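Local coordinates for protein putative glycosyl hydrolase (Bacteroides thetaiotaomicron VPI-5482, PDB 3K11) that is probably a hydrolase that acts on glycosidic bonds of sugar substrates, at residues G25-E30 / L356-V361; K34-V39 / P402-G407; A94-G99 / M410-N415; E368-G373 / H398-V403. All blocks are in the same frame, centred on the assembly; numbering follows the deposited sequence. Where two conformers were deposited one is given.

Interaction 1 (G25-E30 / L356-V361); sequences GDLTPE and LGWHAV
The lead-in to helix 29-45, the first long helix of the probable (α/α)6 barrel, passes here over helix 347-362, where H359 and W358 receive G25, D26 and L27. H359 makes the polar link. Its NE2 donates to the backbone O of G25 over 2.8 Å in a nearly straight bond (N-H...O 169°), which means that NE2 carries a proton. The acceptor lies close to the imidazole plane, yet the donor stands well above the plane of the G25 carbonyl. Q355, one turn back on the same helix, also bonds to this oxygen through NE2, so the buried carbonyl is gripped by two donors. Along the same edge of the imidazole, D26 O sits 3.4 Å from H359 CE1.

L27 supplies the apolar half. With CG anti to the backbone N (chi1 -178°), its two methyls are carried to the indole and the imidazole: CD2 comes within 3.6 Å of W358 CD1, the leucine crossing the indole at roughly a right angle, while CD1 lies 4.0 Å from H359 CE1. M410 and L414 of helix 400-416 also border L27. Immediately afterwards T28 takes the N-cap position, its OG1 bonded to Q31 N, and starts helix 29-45. This is loop-on-helix packing in the (α/α)6-type fold expected for a family 88 hydrolase of the six-hairpin clan.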
loop_
_atom_site.group_PDB
_atom_site.type_symbol
_atom_site.label_atom_id
_atom_site.label_comp_id
_atom_site.label_asym_id
_atom_site.label_seq_id
_atom_site.Cartn_x
_atom_site.Cartn_y
_atom_site.Cartn_z
ATOM N N GLY A 25 15.213 20.957 1.338
ATOM C CA GLY A 25 15.289 22.295 0.779
ATOM C C GLY A 25 16.537 22.534 -0.043
ATOM O O GLY A 25 17.016 21.660 -0.771
ATOM N N ASP A 26 17.050 23.735 0.109
ATOM C CA ASP A 26 18.215 24.176 -0.640
ATOM C C ASP A 26 19.386 23.222 -0.494
ATOM O O ASP A 26 19.613 22.652 0.575
ATOM C CB ASP A 26 18.672 25.550 -0.149
ATOM C CG ASP A 26 17.697 26.686 -0.503
ATOM O OD1 ASP A 26 16.907 26.586 -1.455
ATOM O OD2 ASP A 26 17.765 27.716 0.197
ATOM N N LEU A 27 20.131 23.091 -1.592
ATOM C CA LEU A 27 21.299 22.269 -1.689
ATOM C C LEU A 27 22.260 23.033 -2.617
ATOM O O LEU A 27 21.842 23.480 -3.691
ATOM C CB LEU A 27 20.870 20.955 -2.306
ATOM C CG LEU A 27 21.892 19.854 -2.493
ATOM C CD1 LEU A 27 22.444 19.484 -1.104
ATOM C CD2 LEU A 27 21.212 18.644 -3.250
ATOM N N THR A 28 23.526 23.186 -2.230
ATOM C CA THR A 28 24.525 23.829 -3.085
ATOM C C THR A 28 25.459 22.766 -3.640
ATOM O O THR A 28 25.653 21.721 -3.023
ATOM C CB THR A 28 25.377 24.865 -2.307
ATOM O OG1 THR A 28 26.189 24.157 -1.383
ATOM C CG2 THR A 28 24.480 25.854 -1.581
ATOM N N PRO A 29 25.999 22.994 -4.835
ATOM C CA PRO A 29 26.976 22.026 -5.313
ATOM C C PRO A 29 28.203 21.933 -4.415
ATOM O O PRO A 29 28.801 20.881 -4.335
ATOM C CB PRO A 29 27.314 22.512 -6.727
ATOM C CG PRO A 29 26.830 23.890 -6.819
ATOM C CD PRO A 29 25.732 24.050 -5.823
ATOM N N GLU A 30 28.560 23.014 -3.726
ATOM C CA GLU A 30 29.669 22.962 -2.769
ATOM C C GLU A 30 29.385 21.997 -1.614
ATOM O O GLU A 30 30.271 21.240 -1.195
ATOM C CB GLU A 30 29.986 24.350 -2.234
ATOM C CG GLU A 30 30.574 25.275 -3.305
ATOM C CD GLU A 30 29.540 25.922 -4.255
ATOM O OE1 GLU A 30 28.309 25.836 -4.013
ATOM O OE2 GLU A 30 29.990 26.537 -5.247
ATOM N N LEU A 356 15.572 15.612 -3.013
ATOM C CA LEU A 356 15.151 15.042 -1.734
ATOM C C LEU A 356 15.907 13.751 -1.502
ATOM O O LEU A 356 16.359 13.445 -0.377
ATOM C CB LEU A 356 13.652 14.757 -1.736
ATOM C CG LEU A 356 13.128 14.023 -0.506
ATOM C CD1 LEU A 356 13.401 14.817 0.804
ATOM C CD2 LEU A 356 11.653 13.632 -0.639
ATOM N N GLY A 357 16.010 12.931 -2.543
ATOM C CA GLY A 357 16.787 11.696 -2.406
ATOM C C GLY A 357 18.227 11.937 -2.013
ATOM O O GLY A 357 18.789 11.154 -1.232
ATOM N N TRP A 358 18.850 12.991 -2.563
ATOM C CA TRP A 358 20.200 13.369 -2.171
ATOM C C TRP A 358 20.259 13.799 -0.693
ATOM O O TRP A 358 21.159 13.391 0.026
ATOM C CB TRP A 358 20.841 14.450 -3.093
ATOM C CG TRP A 358 22.254 14.714 -2.575
ATOM C CD1 TRP A 358 22.617 15.715 -1.774
ATOM C CD2 TRP A 358 23.368 13.821 -2.630
ATOM N NE1 TRP A 358 23.918 15.585 -1.401
ATOM C CE2 TRP A 358 24.399 14.405 -1.877
ATOM C CE3 TRP A 358 23.586 12.580 -3.225
ATOM C CZ2 TRP A 358 25.669 13.844 -1.768
ATOM C CZ3 TRP A 358 24.836 11.990 -3.087
ATOM C CH2 TRP A 358 25.853 12.606 -2.341
ATOM N N HIS A 359 19.314 14.615 -0.242
ATOM C CA HIS A 359 19.276 14.991 1.177
ATOM C C HIS A 359 19.246 13.744 2.057
ATOM O O HIS A 359 19.952 13.664 3.081
ATOM C CB HIS A 359 18.056 15.854 1.490
ATOM C CG HIS A 359 18.206 17.295 1.106
ATOM N ND1 HIS A 359 19.205 18.105 1.607
ATOM C CD2 HIS A 359 17.471 18.073 0.277
ATOM C CE1 HIS A 359 19.075 19.321 1.096
ATOM N NE2 HIS A 359 18.016 19.333 0.303
ATOM N N ALA A 360 18.450 12.762 1.633
ATOM C CA ALA A 360 18.283 11.508 2.356
ATOM C C ALA A 360 19.644 10.782 2.435
ATOM O O ALA A 360 20.147 10.453 3.496
ATOM C CB ALA A 360 17.257 10.618 1.654
ATOM N N VAL A 361 20.254 10.597 1.288
ATOM C CA VAL A 361 21.524 9.898 1.201
ATOM C C VAL A 361 22.665 10.621 1.961
ATOM O O VAL A 361 23.471 9.985 2.675
ATOM C CB VAL A 361 21.885 9.711 -0.319
ATOM C CG1 VAL A 361 23.275 9.334 -0.528
ATOM C CG2 VAL A 361 20.915 8.659 -0.932
#

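Interaction 2 (K34-V39 / P402-G407); sequences KDIDRV and PVLWAG
Behind the apolar seam that I36 and V39 form with L404, the flat guanidinium of R38 receives D35 OD1 at its edge, close to its plane, in a salt bridge between residues one turn apart on the helix (i, i+3). R38 NH1 lies 2.9 Å from D35 OD1 and meets it on the anti side of the carboxylate, moderately out of that group's plane. R38 NE and NH2 additionally donate to the backbone oxygens of N366 and I365, which fixes the group against the loop after helix 347-362 and ties helix 29-45 to it.

The side chains that meet are all aliphatic, though two also touch backbone oxygens. L404 CG lies anti to its carbonyl carbon (chi1 -70°), which carries CD2 across to helix 29-45, where it rests 3.6 Å from the backbone O of I36 and 4.0 Å from I36 CB. V39 closes over the same methyl, V39 CG1 to L404 CD2 4.0 Å, and V39 CG2 lies 4.2 Å from V403 CG1. I36 CG2, anti to its own carbonyl carbon, faces the bare backbone of G407, 3.8 Å from the CA of that residue, where the absence of a side chain lets the two helices close up. W358 of helix 347-362 covers I36 and A406 from a third helix.

The short helical segments run nearly antiparallel, 153° apart, with axes 9.6 Å from each other at closest approach. Such close packing of the first and last long helices of the chain is consistent with ring closure in an (α/α)6 barrel.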
loop_
_atom_site.group_PDB
_atom_site.type_symbol
_atom_site.label_atom_id
_atom_site.label_comp_id
_atom_site.label_asym_id
_atom_site.label_seq_id
_atom_site.Cartn_x
_atom_site.Cartn_y
_atom_site.Cartn_z
ATOM N N LYS A 34 31.490 18.614 -0.787
ATOM C CA LYS A 34 32.064 18.363 0.531
ATOM C C LYS A 34 31.748 16.942 1.014
ATOM O O LYS A 34 32.605 16.234 1.564
ATOM C CB LYS A 34 31.512 19.392 1.520
ATOM C CG LYS A 34 31.977 19.209 2.959
ATOM C CD LYS A 34 31.336 20.259 3.896
ATOM C CE LYS A 34 31.803 20.073 5.366
ATOM N NZ LYS A 34 31.412 18.721 5.925
ATOM N N ASP A 35 30.524 16.507 0.750
ATOM C CA ASP A 35 30.089 15.194 1.183
ATOM C C ASP A 35 30.709 14.061 0.379
ATOM O O ASP A 35 31.215 13.093 0.951
ATOM C CB ASP A 35 28.567 15.147 1.212
ATOM C CG ASP A 35 27.982 15.942 2.396
ATOM O OD1 ASP A 35 28.695 16.244 3.379
ATOM O OD2 ASP A 35 26.794 16.288 2.358
ATOM N N ILE A 36 30.737 14.179 -0.941
ATOM C CA ILE A 36 31.417 13.126 -1.727
ATOM C C ILE A 36 32.918 13.130 -1.456
ATOM O O ILE A 36 33.539 12.098 -1.499
ATOM C CB ILE A 36 31.039 13.096 -3.246
ATOM C CG1 ILE A 36 31.437 14.388 -3.981
ATOM C CG2 ILE A 36 29.569 12.771 -3.404
ATOM C CD1 ILE A 36 31.394 14.306 -5.539
ATOM N N ASP A 37 33.500 14.285 -1.164
ATOM C CA ASP A 37 34.936 14.347 -0.799
ATOM C C ASP A 37 35.207 13.580 0.502
ATOM O O ASP A 37 36.238 12.933 0.634
ATOM C CB ASP A 37 35.381 15.791 -0.648
ATOM C CG ASP A 37 35.746 16.472 -1.979
ATOM O OD1 ASP A 37 35.948 15.791 -3.002
ATOM O OD2 ASP A 37 35.849 17.736 -1.937
ATOM N N ARG A 38 34.261 13.609 1.444
ATOM C CA ARG A 38 34.392 12.851 2.702
ATOM C C ARG A 38 34.355 11.345 2.445
ATOM O O ARG A 38 35.159 10.583 3.000
ATOM C CB ARG A 38 33.345 13.288 3.725
ATOM C CG ARG A 38 33.578 12.691 5.096
ATOM C CD ARG A 38 32.810 13.410 6.201
ATOM N NE ARG A 38 31.370 13.166 6.151
ATOM C CZ ARG A 38 30.480 13.976 5.580
ATOM N NH1 ARG A 38 30.837 15.103 4.968
ATOM N NH2 ARG A 38 29.202 13.637 5.596
ATOM N N VAL A 39 33.446 10.917 1.574
ATOM C CA VAL A 39 33.378 9.508 1.191
ATOM C C VAL A 39 34.661 9.126 0.439
ATOM O O VAL A 39 35.266 8.083 0.704
ATOM C CB VAL A 39 32.148 9.208 0.300
ATOM C CG1 VAL A 39 32.223 7.783 -0.191
ATOM C CG2 VAL A 39 30.811 9.501 1.055
ATOM N N PRO A 402 27.516 4.217 -5.737
ATOM C CA PRO A 402 26.293 4.967 -5.954
ATOM C C PRO A 402 26.209 6.334 -5.301
ATOM O O PRO A 402 25.759 7.260 -5.921
ATOM C CB PRO A 402 25.227 4.020 -5.469
ATOM C CG PRO A 402 25.771 2.656 -5.704
ATOM C CD PRO A 402 27.258 2.821 -5.359
ATOM N N VAL A 403 26.692 6.479 -4.070
ATOM C CA VAL A 403 26.681 7.774 -3.419
ATOM C C VAL A 403 27.584 8.718 -4.172
ATOM O O VAL A 403 27.245 9.890 -4.369
ATOM C CB VAL A 403 27.076 7.624 -1.923
ATOM C CG1 VAL A 403 27.402 8.986 -1.296
ATOM C CG2 VAL A 403 25.920 6.893 -1.167
ATOM N N LEU A 404 28.770 8.244 -4.541
ATOM C CA LEU A 404 29.705 9.102 -5.279
ATOM C C LEU A 404 29.135 9.543 -6.621
ATOM O O LEU A 404 29.249 10.704 -7.019
ATOM C CB LEU A 404 31.047 8.375 -5.510
ATOM C CG LEU A 404 31.933 8.145 -4.257
ATOM C CD1 LEU A 404 33.040 7.072 -4.524
ATOM C CD2 LEU A 404 32.583 9.484 -3.804
ATOM N N TRP A 405 28.535 8.596 -7.314
ATOM C CA TRP A 405 27.994 8.835 -8.661
ATOM C C TRP A 405 26.797 9.771 -8.569
ATOM O O TRP A 405 26.693 10.725 -9.327
ATOM C CB TRP A 405 27.582 7.505 -9.293
ATOM C CG TRP A 405 27.757 7.410 -10.787
ATOM C CD1 TRP A 405 27.914 8.423 -11.673
ATOM C CD2 TRP A 405 27.753 6.209 -11.551
ATOM N NE1 TRP A 405 28.016 7.932 -12.938
ATOM C CE2 TRP A 405 27.905 6.573 -12.899
ATOM C CE3 TRP A 405 27.660 4.856 -11.225
ATOM C CZ2 TRP A 405 27.921 5.639 -13.914
ATOM C CZ3 TRP A 405 27.695 3.931 -12.227
ATOM C CH2 TRP A 405 27.793 4.321 -13.557
ATOM N N ALA A 406 25.914 9.519 -7.609
ATOM C CA ALA A 406 24.778 10.426 -7.380
ATOM C C ALA A 406 25.196 11.874 -7.068
ATOM O O ALA A 406 24.633 12.853 -7.587
ATOM C CB ALA A 406 23.873 9.828 -6.290
ATOM N N GLY A 407 26.194 12.006 -6.209
ATOM C CA GLY A 407 26.723 13.316 -5.840
ATOM C C GLY A 407 27.288 14.004 -7.043
ATOM O O GLY A 407 27.003 15.167 -7.294
#

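Interaction 3 (A94-G99 / M410-N415); sequences AAETTG and MIRLLN. With EDO (1,2-ethanediol), chain B.
A partly exposed seam between the C-terminal turns of two nearly parallel helices, 82-98 and 400-416, is bordered by a 1,2-ethanediol probably from the crystallisation liquor; T97 and T98 face I411 and R412 across it. The helix segments diverge by only 21°. The apolar contact is that of T98 CG2 with I411 CD1 at 3.7 Å. Separately, I411 CG2 lies 3.8 Å from the backbone O of T97.

T97 turns its methyl to one face of the R412 guanidinium, displaced toward the rim, with T97 CG2 3.9 Å from R412 NE. Its hydroxyl bonds instead to A408 O, which pins the side chain to helix 400-416. At the guanidinium edge, E96 OE2 forms a salt bridge with R412 NH2 at 3.0 Å, the two planes inclined to each other. R412 was modelled in two conformers, so this pair is doubtful as a permanent link.

Within helix 82-98, T98 OG1 is folded back between its own N and carbonyl carbon (chi1 67°) and donates to A94 O at 2.6 Å; D100 N also bonds to this hydroxyl. T98 N reaches A94 O from the opposite face, so that oxygen is held twice.

One water donates to T97 O at 2.7 Å and accepts from N415 ND2 at 3.0 Å. A second also reaches T97 O and both diol hydroxyls. The chemistry implies segments joined by a small methyl contact, bridging waters and an ion pair seen in one of two conformers, without a direct hydrogen bond between them.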
loop_
_atom_site.group_PDB
_atom_site.type_symbol
_atom_site.label_atom_id
_atom_site.label_comp_id
_atom_site.label_asym_id
_atom_site.label_seq_id
_atom_site.Cartn_x
_atom_site.Cartn_y
_atom_site.Cartn_z
ATOM N N ALA A 94 32.549 11.611 -11.703
ATOM C CA ALA A 94 32.761 12.723 -10.779
ATOM C C ALA A 94 33.893 13.645 -11.267
ATOM O O ALA A 94 33.802 14.880 -11.122
ATOM C CB ALA A 94 33.020 12.229 -9.376
ATOM N N ALA A 95 34.950 13.068 -11.855
ATOM C CA ALA A 95 36.042 13.906 -12.355
ATOM C C ALA A 95 35.486 14.841 -13.407
ATOM O O ALA A 95 35.913 15.971 -13.503
ATOM C CB ALA A 95 37.189 13.064 -12.964
ATOM N N GLU A 96 34.535 14.364 -14.203
ATOM C CA GLU A 96 33.984 15.165 -15.284
ATOM C C GLU A 96 33.052 16.257 -14.806
ATOM O O GLU A 96 33.117 17.370 -15.312
ATOM C CB GLU A 96 33.246 14.296 -16.288
ATOM C CG GLU A 96 32.945 15.052 -17.588
ATOM C CD GLU A 96 31.984 14.311 -18.479
ATOM O OE1 GLU A 96 32.083 13.055 -18.534
ATOM O OE2 GLU A 96 31.141 14.989 -19.121
ATOM N N THR A 97 32.163 15.961 -13.861
ATOM C CA THR A 97 31.212 16.995 -13.443
ATOM C C THR A 97 31.792 18.030 -12.483
ATOM O O THR A 97 31.224 19.125 -12.333
ATOM C CB THR A 97 29.986 16.392 -12.807
ATOM O OG1 THR A 97 30.314 15.817 -11.522
ATOM C CG2 THR A 97 29.376 15.337 -13.708
ATOM N N THR A 98 32.891 17.692 -11.813
ATOM C CA THR A 98 33.495 18.572 -10.811
ATOM C C THR A 98 34.804 19.159 -11.257
ATOM O O THR A 98 35.250 20.159 -10.706
ATOM C CB THR A 98 33.792 17.799 -9.503
ATOM O OG1 THR A 98 34.830 16.830 -9.748
ATOM C CG2 THR A 98 32.539 17.089 -8.974
ATOM N N GLY A 99 35.468 18.496 -12.195
ATOM C CA GLY A 99 36.788 18.895 -12.595
ATOM C C GLY A 99 37.885 18.537 -11.612
ATOM O O GLY A 99 39.011 18.955 -11.790
HETATM N N MSE A 410 24.419 15.087 -9.190
HETATM C CA MSE A 410 23.726 16.210 -8.553
HETATM C C MSE A 410 24.479 17.521 -8.715
HETATM O O MSE A 410 23.861 18.582 -8.939
HETATM C CB MSE A 410 23.468 15.941 -7.054
HETATM C CG MSE A 410 22.394 14.934 -6.735
HETATM SE SE MSE A 410 20.669 15.432 -7.320
HETATM C CE MSE A 410 20.563 17.186 -6.612
ATOM N N ILE A 411 25.801 17.490 -8.677
ATOM C CA ILE A 411 26.581 18.716 -8.903
ATOM C C ILE A 411 26.310 19.261 -10.304
ATOM O O ILE A 411 26.059 20.473 -10.455
ATOM C CB ILE A 411 28.099 18.489 -8.639
ATOM C CG1 ILE A 411 28.317 18.305 -7.125
ATOM C CG2 ILE A 411 29.022 19.647 -9.236
ATOM C CD1 ILE A 411 29.678 17.608 -6.715
ATOM N N ARG A 412 26.334 18.379 -11.314
ATOM C CA ARG A 412 25.996 18.781 -12.688
ATOM C C ARG A 412 24.608 19.395 -12.730
ATOM O O ARG A 412 24.409 20.473 -13.286
ATOM C CB ARG A 412 26.013 17.580 -13.628
ATOM C CG ARG A 412 25.586 17.883 -15.069
ATOM C CD ARG A 412 26.696 18.507 -15.828
ATOM N NE ARG A 412 27.591 17.506 -16.415
ATOM C CZ ARG A 412 28.855 17.740 -16.781
ATOM N NH1 ARG A 412 29.435 18.935 -16.592
ATOM N NH2 ARG A 412 29.568 16.756 -17.317
ATOM N N LEU A 413 23.645 18.681 -12.160
ATOM C CA LEU A 413 22.239 19.147 -12.157
ATOM C C LEU A 413 22.098 20.528 -11.514
ATOM O O LEU A 413 21.449 21.460 -12.069
ATOM C CB LEU A 413 21.362 18.115 -11.423
ATOM C CG LEU A 413 19.843 18.362 -11.365
ATOM C CD1 LEU A 413 19.228 18.366 -12.783
ATOM C CD2 LEU A 413 19.135 17.339 -10.459
ATOM N N LEU A 414 22.708 20.686 -10.341
ATOM C CA LEU A 414 22.645 21.979 -9.647
ATOM C C LEU A 414 23.379 23.105 -10.370
ATOM O O LEU A 414 23.032 24.279 -10.197
ATOM C CB LEU A 414 23.163 21.867 -8.207
ATOM C CG LEU A 414 22.408 20.894 -7.297
ATOM C CD1 LEU A 414 23.243 20.620 -6.048
ATOM C CD2 LEU A 414 21.034 21.485 -6.953
ATOM N N ASN A 415 24.391 22.761 -11.147
ATOM C CA ASN A 415 25.129 23.732 -11.959
ATOM C C ASN A 415 24.479 24.070 -13.303
ATOM O O ASN A 415 24.952 24.951 -14.000
ATOM C CB ASN A 415 26.536 23.217 -12.238
ATOM C CG ASN A 415 27.479 23.363 -11.038
ATOM O OD1 ASN A 415 27.315 24.260 -10.212
ATOM N ND2 ASN A 415 28.507 22.521 -10.993
HETATM C C1 EDO B . 31.427 21.581 -6.774
HETATM O O1 EDO B . 32.126 20.892 -7.833
HETATM C C2 EDO B . 31.292 23.075 -7.067
HETATM O O2 EDO B . 30.530 23.314 -8.277
HETATM O O HOH W 1 29.052 20.501 -13.195
HETATM O O HOH W 2 31.427 21.715 -10.505
#

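Interaction 4 (E368-G373 / H398-V403); sequences EGQVEG and HGYGPV. With EDO (1,2-ethanediol), chain T.
V371 and Y400 meet where the loop after helix 347-362 lies on the N-terminal part of helix 400-416 in the probable (α/α)6 barrel. The hydroxyl of Y400 accepts the amide hydrogen of V371, V371 N to Y400 OH 3.0 Å, in an almost straight bond (168°). The same OH donates to V394 O, so two backbone partners hold the hydroxyl, which probably fixes its orientation.

V371 CB lies over one face of the Y400 ring, offset toward the rim, and V371 CG2 is 3.7 Å from Y400 CE1. The two side chains run past each other in opposite senses. Beyond the ring, V371 continues to V403, the two valines meeting tip to tip with V371 CG2 to V403 CG2 at 4.0 Å. Q370 lies alongside Y400 and points the same way, its CB 3.5 Å from the Y400 OH. It is extended beyond CG, which takes its amide on to the hydroxyl of Y42, to which NE2 donates.

In the second shell, N366 shapes the loop: its OD1 takes the amide of Q370 and its ND2 bonds to E372 OE2. E372 points away at CB, and its OE1 accepts a hydrogen bond from O1 of an ethanediol, probably from the crystallisation liquor, at 2.8 Å. F77 meets the Y400 ring with inclined planes, and V39 and I43 of helix 29-45 also border it.

G369 has a positive phi (102°) that turns the chain before Q370. Its carbonyl oxygen, buried here without a polar partner, ends at the edge of the phenol, G369 O 3.9 Å from Y400 CE1.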
loop_
_atom_site.group_PDB
_atom_site.type_symbol
_atom_site.label_atom_id
_atom_site.label_comp_id
_atom_site.label_asym_id
_atom_site.label_seq_id
_atom_site.Cartn_x
_atom_site.Cartn_y
_atom_site.Cartn_z
ATOM N N GLU A 368 33.014 9.806 9.566
ATOM C CA GLU A 368 34.148 9.077 9.054
ATOM C C GLU A 368 34.173 8.970 7.526
ATOM O O GLU A 368 35.252 8.730 6.932
ATOM C CB GLU A 368 34.123 7.695 9.621
ATOM C CG GLU A 368 35.392 6.914 9.356
ATOM C CD GLU A 368 35.415 5.611 10.089
ATOM O OE1 GLU A 368 34.380 5.235 10.692
ATOM O OE2 GLU A 368 36.477 4.965 10.060
ATOM N N GLY A 369 33.011 9.144 6.898
ATOM C CA GLY A 369 32.878 9.017 5.453
ATOM C C GLY A 369 32.268 7.697 5.012
ATOM O O GLY A 369 32.249 7.371 3.803
ATOM N N GLN A 370 31.825 6.900 5.992
ATOM C CA GLN A 370 31.125 5.659 5.686
ATOM C C GLN A 370 29.710 5.964 5.255
ATOM O O GLN A 370 29.178 7.014 5.565
ATOM C CB GLN A 370 31.079 4.733 6.895
ATOM C CG GLN A 370 32.464 4.311 7.393
ATOM C CD GLN A 370 32.381 3.431 8.608
ATOM O OE1 GLN A 370 31.546 3.667 9.491
ATOM N NE2 GLN A 370 33.259 2.426 8.684
ATOM N N VAL A 371 29.108 5.012 4.565
ATOM C CA VAL A 371 27.728 5.120 4.113
ATOM C C VAL A 371 26.920 4.107 4.914
ATOM O O VAL A 371 27.117 2.880 4.789
ATOM C CB VAL A 371 27.599 4.863 2.598
ATOM C CG1 VAL A 371 26.128 4.803 2.203
ATOM C CG2 VAL A 371 28.379 5.954 1.803
ATOM N N GLU A 372 26.014 4.632 5.727
ATOM C CA GLU A 372 25.144 3.816 6.591
ATOM C C GLU A 372 23.839 3.416 5.915
ATOM O O GLU A 372 23.360 4.086 5.001
ATOM C CB GLU A 372 24.819 4.573 7.885
ATOM C CG GLU A 372 26.085 4.976 8.681
ATOM C CD GLU A 372 25.815 5.593 10.062
ATOM O OE1 GLU A 372 24.637 5.837 10.462
ATOM O OE2 GLU A 372 26.825 5.790 10.793
ATOM N N GLY A 373 23.230 2.347 6.432
ATOM C CA GLY A 373 21.930 1.888 5.946
ATOM C C GLY A 373 21.930 1.120 4.624
ATOM O O GLY A 373 20.856 0.998 4.000
ATOM N N HIS A 398 28.387 -1.804 -1.576
ATOM C CA HIS A 398 27.415 -1.367 -2.560
ATOM C C HIS A 398 27.002 0.056 -2.386
ATOM O O HIS A 398 26.409 0.616 -3.297
ATOM C CB HIS A 398 26.128 -2.183 -2.424
ATOM C CG HIS A 398 26.361 -3.645 -2.375
ATOM N ND1 HIS A 398 26.799 -4.281 -1.243
ATOM C CD2 HIS A 398 26.256 -4.599 -3.336
ATOM C CE1 HIS A 398 26.962 -5.565 -1.515
ATOM N NE2 HIS A 398 26.593 -5.784 -2.760
ATOM N N GLY A 399 27.225 0.623 -1.196
ATOM C CA GLY A 399 26.792 1.999 -0.973
ATOM C C GLY A 399 27.685 3.052 -1.588
ATOM O O GLY A 399 27.245 4.166 -1.908
ATOM N N TYR A 400 28.962 2.712 -1.763
ATOM C CA TYR A 400 29.979 3.748 -2.004
ATOM C C TYR A 400 29.910 4.347 -3.416
ATOM O O TYR A 400 29.853 5.588 -3.556
ATOM C CB TYR A 400 31.382 3.180 -1.619
ATOM C CG TYR A 400 31.402 3.005 -0.125
ATOM C CD1 TYR A 400 31.655 4.085 0.705
ATOM C CD2 TYR A 400 30.961 1.830 0.458
ATOM C CE1 TYR A 400 31.538 3.975 2.102
ATOM C CE2 TYR A 400 30.861 1.710 1.869
ATOM C CZ TYR A 400 31.161 2.785 2.667
ATOM O OH TYR A 400 31.026 2.708 4.042
ATOM N N GLY A 401 29.944 3.476 -4.431
ATOM C CA GLY A 401 29.879 3.878 -5.842
ATOM C C GLY A 401 28.669 4.736 -6.098
ATOM O O GLY A 401 28.755 5.836 -6.635
ATOM N N PRO A 402 27.516 4.217 -5.737
ATOM C CA PRO A 402 26.293 4.967 -5.954
ATOM C C PRO A 402 26.209 6.334 -5.301
ATOM O O PRO A 402 25.759 7.260 -5.921
ATOM C CB PRO A 402 25.227 4.020 -5.469
ATOM C CG PRO A 402 25.771 2.656 -5.704
ATOM C CD PRO A 402 27.258 2.821 -5.359
ATOM N N VAL A 403 26.692 6.479 -4.070
ATOM C CA VAL A 403 26.681 7.774 -3.419
ATOM C C VAL A 403 27.584 8.718 -4.172
ATOM O O VAL A 403 27.245 9.890 -4.369
ATOM C CB VAL A 403 27.076 7.624 -1.923
ATOM C CG1 VAL A 403 27.402 8.986 -1.296
ATOM C CG2 VAL A 403 25.920 6.893 -1.167
HETATM C C1 EDO T . 25.010 9.202 9.345
HETATM O O1 EDO T . 23.814 8.409 9.598
HETATM C C2 EDO T . 25.400 10.054 10.554
HETATM O O2 EDO T . 25.931 9.239 11.634
#

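Overall arrangement
From the N terminus, the chain first lays down 25-30 and 34-39, the lead-in and body of helix 29-45, then 94-99 at the end of helix 82-98. More than 250 residues later, 356-361 returns to close interaction 1. The loop 368-373 follows, and helix 400-416 then closes interactions 4, 2 and 3 in turn. Interaction 1 crosses 2 and 3, and 2 crosses 3, whereas the short loop of interaction 4 lies within the span of 3 and ends on the same stretch as 2. W358 and V361 pack on V403, one of two residues shared by interactions 2 and 4. Helix 400-416 thereby joins the chain's beginning, helix 82-98 and the late loop into one helical body.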